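Local coordinates for protein sulfate adenylyltransferase (Allochromatium vinosum, PDB 4DNX) that catalyses the transfer of the adenylyl group of ATP to sulfate, giving adenosine 5'-phosphosulfate and diphosphate, at residues A[54-68]-A[73-85]. Residues are numbered along the deposited sequence; the frame is centred on the assembly and turned at random.
Sequences PLDGFMNLADALSSA and LTDGRFFPVPLLC
With CG anti to the carbonyl carbon (chi1 -67°) and the chain extended beyond it, M59 sends its thioether from just after strand 57-58 in among L73, F79 and L83; D63, turned the same way (chi1 -76°), carries OD1 to T74. M59 CE lies 3.4 Å from L73 CD2, a tight fit, the side chains crossing at about a right angle. M59 N gives the firm hold, donating to L83 O at 2.9 Å in a nearly straight line; SD adds a weak bond from L83 N. Two rings each take a CH-pi contact close to the ring normal: L55 CD2 over F79, 3.7 Å from its centroid, and C85 CB over F58, whose centroid C85 SG meets at 4.7 Å in a longer sulfur-aromatic contact.

Helix 61-70 is fastened through the polar ends of S67 and D63. S67 OG donates to F79 O at 2.8 Å, from above the carbonyl plane. At the L73-G76 type I turn, D63 OD1 receives both T74 N and T74 OG1, each at 2.7 Å; the hydroxyl comes on the syn side, 29° out of the carboxylate plane, and water 3 also donates here. With D63 replaced by an alanine, T74 N and T74 OG1 would probably lose their shared acceptor and water 3 one partner, leaving the turn less firmly tied to the helix. Outside, N43 touches F58 and L83, and R275 binds A68 O and P80 O. The chemistry implies a buried apolar centre within the PUA-like domain, pinned by carbonyl acceptors inside and one shared carboxylate oxygen at its more exposed margin.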
ATOM      1  N   PRO A  54      19.099 -10.468  -0.524  1.00 13.82           N
ATOM      2  CA  PRO A  54      18.426 -11.744  -0.750  1.00 13.46           C
ATOM      3  C   PRO A  54      18.570 -12.486   0.591  1.00 14.08           C
ATOM      4  O   PRO A  54      18.475 -13.732   0.631  1.00 14.37           O
ATOM      5  CB  PRO A  54      19.269 -12.432  -1.836  1.00 14.74           C
ATOM      6  CG  PRO A  54      20.641 -11.970  -1.554  1.00 15.17           C
ATOM      7  CD  PRO A  54      20.467 -10.513  -1.122  1.00 13.24           C
ATOM      8  N   LEU A  55      18.818 -11.761   1.686  1.00 12.82           N
ATOM      9  CA  LEU A  55      19.062 -12.451   2.965  1.00 13.49           C
ATOM     10  C   LEU A  55      17.806 -13.138   3.501  1.00 14.01           C
ATOM     11  O   LEU A  55      16.674 -12.675   3.301  1.00 13.10           O
ATOM     12  CB  LEU A  55      19.609 -11.466   4.016  1.00 15.46           C
ATOM     13  CG  LEU A  55      21.127 -11.200   3.961  1.00 19.82           C
ATOM     14  CD1 LEU A  55      21.575 -10.676   2.635  1.00 22.42           C
ATOM     15  CD2 LEU A  55      21.488 -10.178   5.032  1.00 20.51           C
ATOM     16  N   ASP A  56      18.011 -14.257   4.209  1.00 14.61           N
ATOM     17  CA  ASP A  56      16.840 -15.062   4.653  1.00 16.60           C
ATOM     18  C   ASP A  56      16.355 -14.857   6.069  1.00 15.12           C
ATOM     19  O   ASP A  56      15.264 -15.311   6.409  1.00 14.50           O
ATOM     20  CB  ASP A  56      17.037 -16.572   4.381  1.00 21.00           C
ATOM     21  CG  ASP A  56      18.094 -17.199   5.229  1.00 29.53           C
ATOM     22  OD1 ASP A  56      18.506 -16.617   6.275  1.00 31.73           O
ATOM     23  OD2 ASP A  56      18.512 -18.327   4.861  1.00 31.91           O
ATOM     24  N   GLY A  57      17.129 -14.138   6.873  1.00 14.40           N
ATOM     25  CA  GLY A  57      16.780 -13.977   8.277  1.00 14.77           C
ATOM     26  C   GLY A  57      17.915 -13.419   9.097  1.00 14.68           C
ATOM     27  O   GLY A  57      18.734 -12.657   8.603  1.00 15.67           O
ATOM     28  N   PHE A  58      17.975 -13.814  10.368  1.00 13.50           N
ATOM     29  CA  PHE A  58      18.926 -13.203  11.300  1.00 14.08           C
ATOM     30  C   PHE A  58      20.238 -13.950  11.273  1.00 14.20           C
ATOM     31  O   PHE A  58      20.255 -15.167  11.130  1.00 14.49           O
ATOM     32  CB  PHE A  58      18.345 -13.178  12.712  1.00 13.50           C
ATOM     33  CG  PHE A  58      17.180 -12.213  12.874  1.00 14.25           C
ATOM     34  CD1 PHE A  58      17.403 -10.828  12.971  1.00 13.25           C
ATOM     35  CD2 PHE A  58      15.872 -12.682  12.922  1.00 14.19           C
ATOM     36  CE1 PHE A  58      16.332  -9.947  13.123  1.00 14.34           C
ATOM     37  CE2 PHE A  58      14.787 -11.812  13.079  1.00 14.51           C
ATOM     38  CZ  PHE A  58      15.010 -10.425  13.176  1.00 13.47           C
ATOM     39  N   MET A  59      21.320 -13.202  11.434  1.00 13.68           N
ATOM     40  CA  MET A  59      22.688 -13.686  11.271  1.00 14.67           C
ATOM     41  C   MET A  59      23.181 -14.406  12.498  1.00 15.11           C
ATOM     42  O   MET A  59      22.892 -14.009  13.633  1.00 14.63           O
ATOM     43  CB  MET A  59      23.628 -12.498  11.023  1.00 15.16           C
ATOM     44  CG  MET A  59      23.395 -11.803   9.728  1.00 14.81           C
ATOM     45  SD  MET A  59      24.642 -10.528   9.481  1.00 16.74           S
ATOM     46  CE  MET A  59      23.957  -9.706   8.033  1.00 14.98           C
ATOM     47  N   ASN A  60      24.006 -15.440  12.272  1.00 16.27           N
ATOM     48  CA  ASN A  60      24.810 -15.965  13.390  1.00 17.50           C
ATOM     49  C   ASN A  60      25.993 -15.020  13.702  1.00 17.56           C
ATOM     50  O   ASN A  60      26.233 -14.018  12.955  1.00 16.32           O
ATOM     51  CB  ASN A  60      25.291 -17.396  13.120  1.00 19.46           C
ATOM     52  CG  ASN A  60      26.205 -17.502  11.907  1.00 22.53           C
ATOM     53  OD1 ASN A  60      26.906 -16.555  11.521  1.00 22.41           O
ATOM     54  ND2 ASN A  60      26.241 -18.694  11.333  1.00 24.17           N
ATOM     55  N   LEU A  61      26.717 -15.308  14.776  1.00 18.31           N
ATOM     56  CA  LEU A  61      27.783 -14.424  15.202  1.00 19.91           C
ATOM     57  C   LEU A  61      28.895 -14.315  14.152  1.00 19.53           C
ATOM     58  O   LEU A  61      29.412 -13.224  13.910  1.00 20.05           O
ATOM     59  CB  LEU A  61      28.386 -14.943  16.510  1.00 23.13           C
ATOM     60  CG  LEU A  61      28.346 -13.986  17.675  1.00 28.70           C
ATOM     61  CD1 LEU A  61      29.105 -14.588  18.877  1.00 28.36           C
ATOM     62  CD2 LEU A  61      28.885 -12.596  17.305  1.00 29.32           C
ATOM     63  N   ALA A  62      29.265 -15.422  13.508  1.00 19.62           N
ATOM     64  CA  ALA A  62      30.317 -15.326  12.450  1.00 19.15           C
ATOM     65  C   ALA A  62      29.945 -14.389  11.267  1.00 18.64           C
ATOM     66  O   ALA A  62      30.761 -13.594  10.818  1.00 19.21           O
ATOM     67  CB  ALA A  62      30.697 -16.729  11.931  1.00 20.27           C
ATOM     68  N   ASP A  63      28.719 -14.491  10.780  1.00 17.67           N
ATOM     69  CA  ASP A  63      28.255 -13.572   9.747  1.00 17.49           C
ATOM     70  C   ASP A  63      28.170 -12.125  10.254  1.00 17.26           C
ATOM     71  O   ASP A  63      28.480 -11.173   9.512  1.00 17.24           O
ATOM     72  CB  ASP A  63      26.876 -14.008   9.204  1.00 18.64           C
ATOM     73  CG  ASP A  63      26.969 -15.202   8.263  1.00 22.97           C
ATOM     74  OD1 ASP A  63      28.006 -15.325   7.575  1.00 23.62           O
ATOM     75  OD2 ASP A  63      26.009 -16.012   8.201  1.00 24.58           O
ATOM     76  N   ALA A  64      27.691 -11.946  11.491  1.00 16.98           N
ATOM     77  CA  ALA A  64      27.626 -10.596  12.067  1.00 15.96           C
ATOM     78  C   ALA A  64      29.014  -9.957  12.201  1.00 16.36           C
ATOM     79  O   ALA A  64      29.194  -8.747  11.884  1.00 16.09           O
ATOM     80  CB  ALA A  64      26.861 -10.588  13.405  1.00 15.77           C
ATOM     81  N   LEU A  65      30.001 -10.757  12.639  1.00 16.15           N
ATOM     82  CA  LEU A  65      31.401 -10.248  12.777  1.00 18.01           C
ATOM     83  C   LEU A  65      31.970  -9.905  11.408  1.00 18.50           C
ATOM     84  O   LEU A  65      32.602  -8.864  11.231  1.00 18.24           O
ATOM     85  CB  LEU A  65      32.268 -11.262  13.525  1.00 18.75           C
ATOM     86  CG  LEU A  65      31.882 -11.343  14.995  1.00 19.00           C
ATOM     87  CD1 LEU A  65      32.310 -12.749  15.474  1.00 19.98           C
ATOM     88  CD2 LEU A  65      32.570 -10.241  15.804  1.00 20.75           C
ATOM     89  N   SER A  66      31.644 -10.741  10.424  1.00 18.81           N
ATOM     90  CA  SER A  66      32.155 -10.507   9.072  1.00 19.18           C
ATOM     91  C   SER A  66      31.481  -9.258   8.449  1.00 17.91           C
ATOM     92  O   SER A  66      32.161  -8.422   7.856  1.00 19.06           O
ATOM     93  CB  SER A  66      31.943 -11.740   8.197  1.00 19.64           C
ATOM     94  OG  SER A  66      32.630 -11.572   6.949  1.00 19.84           O
ATOM     95  N   SER A  67      30.171  -9.113   8.643  1.00 16.98           N
ATOM     96  CA  SER A  67      29.430  -7.928   8.124  1.00 16.95           C
ATOM     97  C   SER A  67      29.972  -6.615   8.758  1.00 17.10           C
ATOM     98  O   SER A  67      30.264  -5.604   8.058  1.00 16.66           O
ATOM     99  CB  SER A  67      27.925  -8.100   8.427  1.00 18.51           C
ATOM    100  OG  SER A  67      27.248  -7.034   7.787  1.00 22.25           O
ATOM    101  N   ALA A  68      30.138  -6.634  10.092  1.00 16.62           N
ATOM    102  CA  ALA A  68      30.630  -5.472  10.812  1.00 17.70           C
ATOM    103  C   ALA A  68      32.006  -5.053  10.299  1.00 18.36           C
ATOM    104  O   ALA A  68      32.260  -3.870  10.079  1.00 19.40           O
ATOM    105  CB  ALA A  68      30.698  -5.766  12.335  1.00 18.38           C
ATOM    106  N   LEU A  73      29.109 -11.273   4.421  1.00 19.76           N
ATOM    107  CA  LEU A  73      28.840 -12.490   5.178  1.00 21.28           C
ATOM    108  C   LEU A  73      29.998 -13.504   5.051  1.00 21.68           C
ATOM    109  O   LEU A  73      30.908 -13.366   4.206  1.00 20.40           O
ATOM    110  CB  LEU A  73      27.519 -13.092   4.696  1.00 22.55           C
ATOM    111  CG  LEU A  73      26.333 -12.086   4.735  1.00 27.04           C
ATOM    112  CD1 LEU A  73      25.067 -12.797   4.357  1.00 28.14           C
ATOM    113  CD2 LEU A  73      26.205 -11.451   6.110  1.00 27.78           C
ATOM    114  N   THR A  74      30.017 -14.522   5.920  1.00 21.75           N
ATOM    115  CA  THR A  74      31.091 -15.551   5.820  1.00 23.28           C
ATOM    116  C   THR A  74      31.166 -16.259   4.462  1.00 23.10           C
ATOM    117  O   THR A  74      32.250 -16.644   4.034  1.00 23.52           O
ATOM    118  CB  THR A  74      31.015 -16.637   6.933  1.00 26.40           C
ATOM    119  OG1 THR A  74      29.718 -17.251   6.923  1.00 26.96           O
ATOM    120  CG2 THR A  74      31.314 -16.016   8.300  1.00 27.81           C
ATOM    121  N   ASP A  75      30.019 -16.383   3.772  1.00 23.19           N
ATOM    122  CA  ASP A  75      30.015 -17.001   2.446  1.00 24.47           C
ATOM    123  C   ASP A  75      30.375 -16.049   1.313  1.00 24.28           C
ATOM    124  O   ASP A  75      30.430 -16.448   0.143  1.00 23.99           O
ATOM    125  CB  ASP A  75      28.690 -17.749   2.185  1.00 27.94           C
ATOM    126  CG  ASP A  75      27.515 -16.834   1.871  1.00 29.48           C
ATOM    127  OD1 ASP A  75      27.538 -15.584   2.079  1.00 24.90           O
ATOM    128  OD2 ASP A  75      26.493 -17.407   1.417  1.00 33.41           O
ATOM    129  N   GLY A  76      30.645 -14.795   1.650  1.00 22.46           N
ATOM    130  CA  GLY A  76      31.110 -13.846   0.661  1.00 23.06           C
ATOM    131  C   GLY A  76      30.074 -12.897   0.102  1.00 22.53           C
ATOM    132  O   GLY A  76      30.450 -11.951  -0.592  1.00 22.18           O
ATOM    133  N   ARG A  77      28.788 -13.104   0.400  1.00 20.89           N
ATOM    134  CA  ARG A  77      27.734 -12.139  -0.036  1.00 21.78           C
ATOM    135  C   ARG A  77      27.966 -10.742   0.577  1.00 20.97           C
ATOM    136  O   ARG A  77      28.308 -10.639   1.753  1.00 20.13           O
ATOM    137  CB  ARG A  77      26.315 -12.616   0.362  1.00 22.99           C
ATOM    138  CG  ARG A  77      25.754 -13.772  -0.470  1.00 29.47           C
ATOM    139  CD  ARG A  77      24.414 -14.304   0.095  1.00 29.91           C
ATOM    140  NE  ARG A  77      24.642 -14.954   1.389  1.00 32.81           N
ATOM    141  CZ  ARG A  77      23.701 -15.237   2.291  1.00 34.77           C
ATOM    142  NH1 ARG A  77      22.432 -14.940   2.071  1.00 38.44           N
ATOM    143  NH2 ARG A  77      24.045 -15.826   3.428  1.00 39.34           N
ATOM    144  N   PHE A  78      27.782  -9.678  -0.209  1.00 19.97           N
ATOM    145  CA  PHE A  78      27.848  -8.321   0.307  1.00 19.06           C
ATOM    146  C   PHE A  78      26.605  -7.989   1.168  1.00 18.22           C
ATOM    147  O   PHE A  78      25.454  -8.149   0.729  1.00 18.68           O
ATOM    148  CB  PHE A  78      27.946  -7.342  -0.862  1.00 19.40           C
ATOM    149  CG  PHE A  78      27.925  -5.908  -0.452  1.00 20.30           C
ATOM    150  CD1 PHE A  78      28.977  -5.359   0.307  1.00 21.38           C
ATOM    151  CD2 PHE A  78      26.851  -5.077  -0.825  1.00 20.38           C
ATOM    152  CE1 PHE A  78      28.937  -3.985   0.709  1.00 22.49           C
ATOM    153  CE2 PHE A  78      26.834  -3.726  -0.428  1.00 20.48           C
ATOM    154  CZ  PHE A  78      27.866  -3.196   0.338  1.00 21.08           C
ATOM    155  N   PHE A  79      26.853  -7.506   2.387  1.00 17.77           N
ATOM    156  CA  PHE A  79      25.821  -6.895   3.221  1.00 17.23           C
ATOM    157  C   PHE A  79      26.436  -5.982   4.301  1.00 17.32           C
ATOM    158  O   PHE A  79      27.284  -6.417   5.076  1.00 18.37           O
ATOM    159  CB  PHE A  79      24.863  -7.917   3.822  1.00 16.68           C
ATOM    160  CG  PHE A  79      23.580  -7.286   4.295  1.00 16.11           C
ATOM    161  CD1 PHE A  79      22.533  -7.007   3.384  1.00 13.82           C
ATOM    162  CD2 PHE A  79      23.452  -6.838   5.626  1.00 15.20           C
ATOM    163  CE1 PHE A  79      21.381  -6.378   3.781  1.00 14.80           C
ATOM    164  CE2 PHE A  79      22.286  -6.181   6.049  1.00 14.23           C
ATOM    165  CZ  PHE A  79      21.213  -5.960   5.120  1.00 14.38           C
ATOM    166  N   PRO A  80      26.033  -4.708   4.338  1.00 18.28           N
ATOM    167  CA  PRO A  80      26.821  -3.713   5.063  1.00 19.29           C
ATOM    168  C   PRO A  80      26.698  -3.607   6.567  1.00 18.13           C
ATOM    169  O   PRO A  80      27.575  -2.993   7.164  1.00 19.94           O
ATOM    170  CB  PRO A  80      26.411  -2.374   4.415  1.00 21.72           C
ATOM    171  CG  PRO A  80      25.120  -2.595   3.815  1.00 19.48           C
ATOM    172  CD  PRO A  80      24.968  -4.084   3.518  1.00 19.84           C
ATOM    173  N   VAL A  81      25.647  -4.135   7.178  1.00 16.48           N
ATOM    174  CA  VAL A  81      25.521  -4.118   8.655  1.00 17.41           C
ATOM    175  C   VAL A  81      25.022  -5.461   9.188  1.00 16.98           C
ATOM    176  O   VAL A  81      24.315  -6.185   8.515  1.00 18.58           O
ATOM    177  CB  VAL A  81      24.560  -2.980   9.170  1.00 18.43           C
ATOM    178  CG1 VAL A  81      25.036  -1.604   8.663  1.00 19.50           C
ATOM    179  CG2 VAL A  81      23.116  -3.276   8.780  1.00 19.76           C
ATOM    180  N   PRO A  82      25.354  -5.788  10.429  1.00 16.62           N
ATOM    181  CA  PRO A  82      24.878  -7.044  10.978  1.00 17.14           C
ATOM    182  C   PRO A  82      23.373  -6.971  11.102  1.00 17.63           C
ATOM    183  O   PRO A  82      22.850  -5.892  11.337  1.00 17.86           O
ATOM    184  CB  PRO A  82      25.506  -7.102  12.386  1.00 17.56           C
ATOM    185  CG  PRO A  82      26.481  -6.007  12.504  1.00 18.94           C
ATOM    186  CD  PRO A  82      26.371  -5.125  11.263  1.00 17.86           C
ATOM    187  N   LEU A  83      22.680  -8.098  10.902  1.00 16.06           N
ATOM    188  CA  LEU A  83      21.261  -8.187  11.182  1.00 15.62           C
ATOM    189  C   LEU A  83      21.105  -9.172  12.315  1.00 16.21           C
ATOM    190  O   LEU A  83      21.108 -10.382  12.086  1.00 16.68           O
ATOM    191  CB  LEU A  83      20.492  -8.733   9.975  1.00 16.69           C
ATOM    192  CG  LEU A  83      20.332  -7.836   8.753  1.00 18.41           C
ATOM    193  CD1 LEU A  83      19.391  -8.572   7.740  1.00 17.92           C
ATOM    194  CD2 LEU A  83      19.793  -6.439   9.113  1.00 16.94           C
ATOM    195  N   LEU A  84      20.991  -8.656  13.535  1.00 16.02           N
ATOM    196  CA  LEU A  84      20.990  -9.528  14.713  1.00 15.20           C
ATOM    197  C   LEU A  84      19.634  -9.535  15.410  1.00 15.53           C
ATOM    198  O   LEU A  84      18.870  -8.545  15.395  1.00 15.00           O
ATOM    199  CB  LEU A  84      22.075  -9.078  15.697  1.00 17.04           C
ATOM    200  CG  LEU A  84      23.526  -9.427  15.311  1.00 18.67           C
ATOM    201  CD1 LEU A  84      24.492  -8.646  16.153  1.00 21.11           C
ATOM    202  CD2 LEU A  84      23.781 -10.955  15.499  1.00 19.50           C
ATOM    203  N   CYS A  85      19.321 -10.679  16.015  1.00 14.35           N
ATOM    204  CA  CYS A  85      18.184 -10.772  16.957  1.00 13.79           C
ATOM    205  C   CYS A  85      18.768 -11.107  18.315  1.00 14.52           C
ATOM    206  O   CYS A  85      19.023 -12.285  18.644  1.00 16.63           O
ATOM    207  CB  CYS A  85      17.201 -11.881  16.528  1.00 14.23           C
ATOM    208  SG  CYS A  85      15.787 -11.931  17.648  1.00 17.41           S
TER
HETATM  209  O   HOH W   1      20.899 -14.988   4.749  1.00 30.51           O
HETATM  210  O   HOH W   2      20.983 -12.979  15.498  1.00 17.15           O
HETATM  211  O   HOH W   3      27.145 -16.714   5.215  1.00 30.77           O